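PDB 5X2B: sulfotransferase from Mus musculus, which probably transfers a sulfonate group from 3'-phosphoadenosine-5'-phosphosulfate to an acceptor molecule in the cytoplasm. Local coordinates for residues P65-D70 against T88-E93. Residues are numbered along the deposited sequence; the frame is centred on the assembly and turned at random. Where two conformers were deposited one is given.
Sequences PIELGD and THLNYE
The carboxylate of Glu67 has Leu90 over one face, CG sitting 3.8 Å from OE1, while the backbone N of Ile66 lies over the other face, 4.0 Å from Glu67 OE1. On their syn sides, but tilted out of the plane toward Leu90, its two oxygens meet the Thr88 hydroxyl and His89 N. Both loops follow neighbouring strands, 60-62 and 83-88, of the parallel sheet in the P-loop-like sulfotransferase fold. Two bonds grip the carboxylate: Thr88 OG1 donates to Glu67 OE1 at 2.7 Å, and His89 N to Glu67 OE2 at 3.1 Å in a nearly straight bond (168°). The hydroxyl stands 31° out of the carboxylate plane. The Glu67 chain is bent at chi2 (-90°), so that the Glu67 and Thr88 side chains cross at about a right angle. Leu90 N in turn donates to Thr88 OG1 at 3.1 Å, closing an ST turn, consistent with the hydroxyl giving its proton to Glu67 while accepting from Leu90 N. An alanine here would probably leave the Thr88 hydroxyl and His89 N without their mates and open a gap beside Leu90. The His89 side chain itself bonds Ser39 O through ND1 and lies about 5 Å (nearest atoms) from the bound adenosine-3'-5'-diphosphate. Ile66, alongside Thr88 and pointing the same way, sets its CG2 methyl 3.4 Å from Thr88 OG1.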
loop_
_atom_site.group_PDB
_atom_site.type_symbol
_atom_site.label_atom_id
_atom_site.label_comp_id
_atom_site.label_asym_id
_atom_site.label_seq_id
_atom_site.Cartn_x
_atom_site.Cartn_y
_atom_site.Cartn_z
ATOM N N PRO A 65 9.034 0.192 -6.775
ATOM C CA PRO A 65 7.724 -0.312 -7.168
ATOM C C PRO A 65 7.766 -0.992 -8.507
ATOM O O PRO A 65 8.572 -0.639 -9.329
ATOM C CB PRO A 65 6.869 0.948 -7.186
ATOM C CG PRO A 65 7.520 1.803 -6.098
ATOM C CD PRO A 65 8.972 1.573 -6.275
ATOM N N ILE A 66 6.896 -1.965 -8.719
ATOM C CA ILE A 66 6.854 -2.653 -10.001
ATOM C C ILE A 66 6.077 -1.964 -11.128
ATOM O O ILE A 66 6.335 -2.271 -12.288
ATOM C CB ILE A 66 6.229 -4.029 -9.860
ATOM C CG1 ILE A 66 6.117 -4.698 -11.236
ATOM C CG2 ILE A 66 4.846 -3.906 -9.277
ATOM C CD1 ILE A 66 6.305 -6.233 -11.218
ATOM N N GLU A 67 5.113 -1.084 -10.819
ATOM C CA GLU A 67 4.413 -0.361 -11.891
ATOM C C GLU A 67 5.038 1.010 -12.184
ATOM O O GLU A 67 4.504 1.796 -12.968
ATOM C CB GLU A 67 2.930 -0.194 -11.586
ATOM C CG GLU A 67 2.620 0.762 -10.455
ATOM C CD GLU A 67 2.570 0.081 -9.128
ATOM O OE1 GLU A 67 2.971 -1.086 -9.068
ATOM O OE2 GLU A 67 2.116 0.692 -8.145
ATOM N N LEU A 68 6.194 1.259 -11.568
ATOM C CA LEU A 68 6.987 2.488 -11.724
ATOM C C LEU A 68 7.984 2.403 -12.905
ATOM O O LEU A 68 8.924 1.611 -12.855
ATOM C CB LEU A 68 7.785 2.710 -10.431
ATOM C CG LEU A 68 8.783 3.863 -10.305
ATOM C CD1 LEU A 68 8.050 5.153 -10.476
ATOM C CD2 LEU A 68 9.533 3.880 -8.957
ATOM N N GLY A 69 7.783 3.214 -13.950
ATOM C CA GLY A 69 8.807 3.454 -14.957
ATOM C C GLY A 69 8.525 2.980 -16.367
ATOM O O GLY A 69 7.375 3.011 -16.822
ATOM N N ASP A 70 9.611 2.605 -17.061
ATOM C CA ASP A 70 9.594 2.015 -18.408
ATOM C C ASP A 70 9.518 0.501 -18.357
ATOM O O ASP A 70 9.888 -0.111 -17.368
ATOM C CB ASP A 70 10.912 2.290 -19.119
ATOM C CG ASP A 70 10.887 3.530 -19.937
ATOM O OD1 ASP A 70 11.447 4.543 -19.467
ATOM O OD2 ASP A 70 10.329 3.478 -21.059
ATOM N N THR A 88 3.714 -2.821 -4.536
ATOM C CA THR A 88 2.824 -2.423 -5.612
ATOM C C THR A 88 1.512 -1.876 -5.084
ATOM O O THR A 88 1.117 -2.195 -3.985
ATOM C CB THR A 88 2.518 -3.622 -6.501
ATOM O OG1 THR A 88 1.882 -3.180 -7.714
ATOM C CG2 THR A 88 1.613 -4.585 -5.733
ATOM N N HIS A 89 0.854 -1.016 -5.858
ATOM C CA HIS A 89 -0.534 -0.697 -5.577
ATOM C C HIS A 89 -1.457 -1.226 -6.659
ATOM O O HIS A 89 -2.600 -0.806 -6.725
ATOM C CB HIS A 89 -0.792 0.811 -5.465
ATOM C CG HIS A 89 -0.015 1.494 -4.382
ATOM N ND1 HIS A 89 -0.160 1.186 -3.055
ATOM C CD2 HIS A 89 0.884 2.497 -4.442
ATOM C CE1 HIS A 89 0.634 1.956 -2.333
ATOM N NE2 HIS A 89 1.276 2.762 -3.152
ATOM N N LEU A 90 -1.000 -2.151 -7.484
ATOM C CA LEU A 90 -1.865 -2.632 -8.542
ATOM C C LEU A 90 -3.052 -3.286 -7.924
ATOM O O LEU A 90 -2.990 -3.750 -6.793
ATOM C CB LEU A 90 -1.165 -3.609 -9.475
ATOM C CG LEU A 90 -0.122 -2.966 -10.376
ATOM C CD1 LEU A 90 0.688 -4.023 -11.028
ATOM C CD2 LEU A 90 -0.782 -2.119 -11.415
ATOM N N ASN A 91 -4.146 -3.298 -8.674
ATOM C CA ASN A 91 -5.283 -4.095 -8.299
ATOM C C ASN A 91 -5.008 -5.508 -8.725
ATOM O O ASN A 91 -4.027 -5.777 -9.389
ATOM C CB ASN A 91 -6.550 -3.572 -8.936
ATOM C CG ASN A 91 -6.539 -3.695 -10.430
ATOM O OD1 ASN A 91 -5.706 -4.369 -11.023
ATOM N ND2 ASN A 91 -7.492 -3.032 -11.059
ATOM N N TYR A 92 -5.848 -6.420 -8.286
ATOM C CA TYR A 92 -5.706 -7.796 -8.636
ATOM C C TYR A 92 -5.533 -8.010 -10.144
ATOM O O TYR A 92 -4.512 -8.545 -10.618
ATOM C CB TYR A 92 -6.922 -8.572 -8.105
ATOM C CG TYR A 92 -6.605 -10.037 -8.109
ATOM C CD1 TYR A 92 -5.572 -10.522 -7.352
ATOM C CD2 TYR A 92 -7.276 -10.911 -8.931
ATOM C CE1 TYR A 92 -5.235 -11.836 -7.391
ATOM C CE2 TYR A 92 -6.948 -12.237 -8.965
ATOM C CZ TYR A 92 -5.929 -12.687 -8.198
ATOM O OH TYR A 92 -5.588 -14.006 -8.225
ATOM N N GLU A 93 -6.524 -7.561 -10.905
ATOM C CA GLU A 93 -6.596 -7.827 -12.341
ATOM C C GLU A 93 -5.314 -7.516 -13.049
ATOM O O GLU A 93 -4.909 -8.203 -13.982
ATOM C CB GLU A 93 -7.654 -6.941 -12.955
ATOM C CG GLU A 93 -7.435 -6.710 -14.422
ATOM C CD GLU A 93 -7.808 -7.914 -15.214
ATOM O OE1 GLU A 93 -9.025 -8.054 -15.467
ATOM O OE2 GLU A 93 -6.920 -8.729 -15.566
#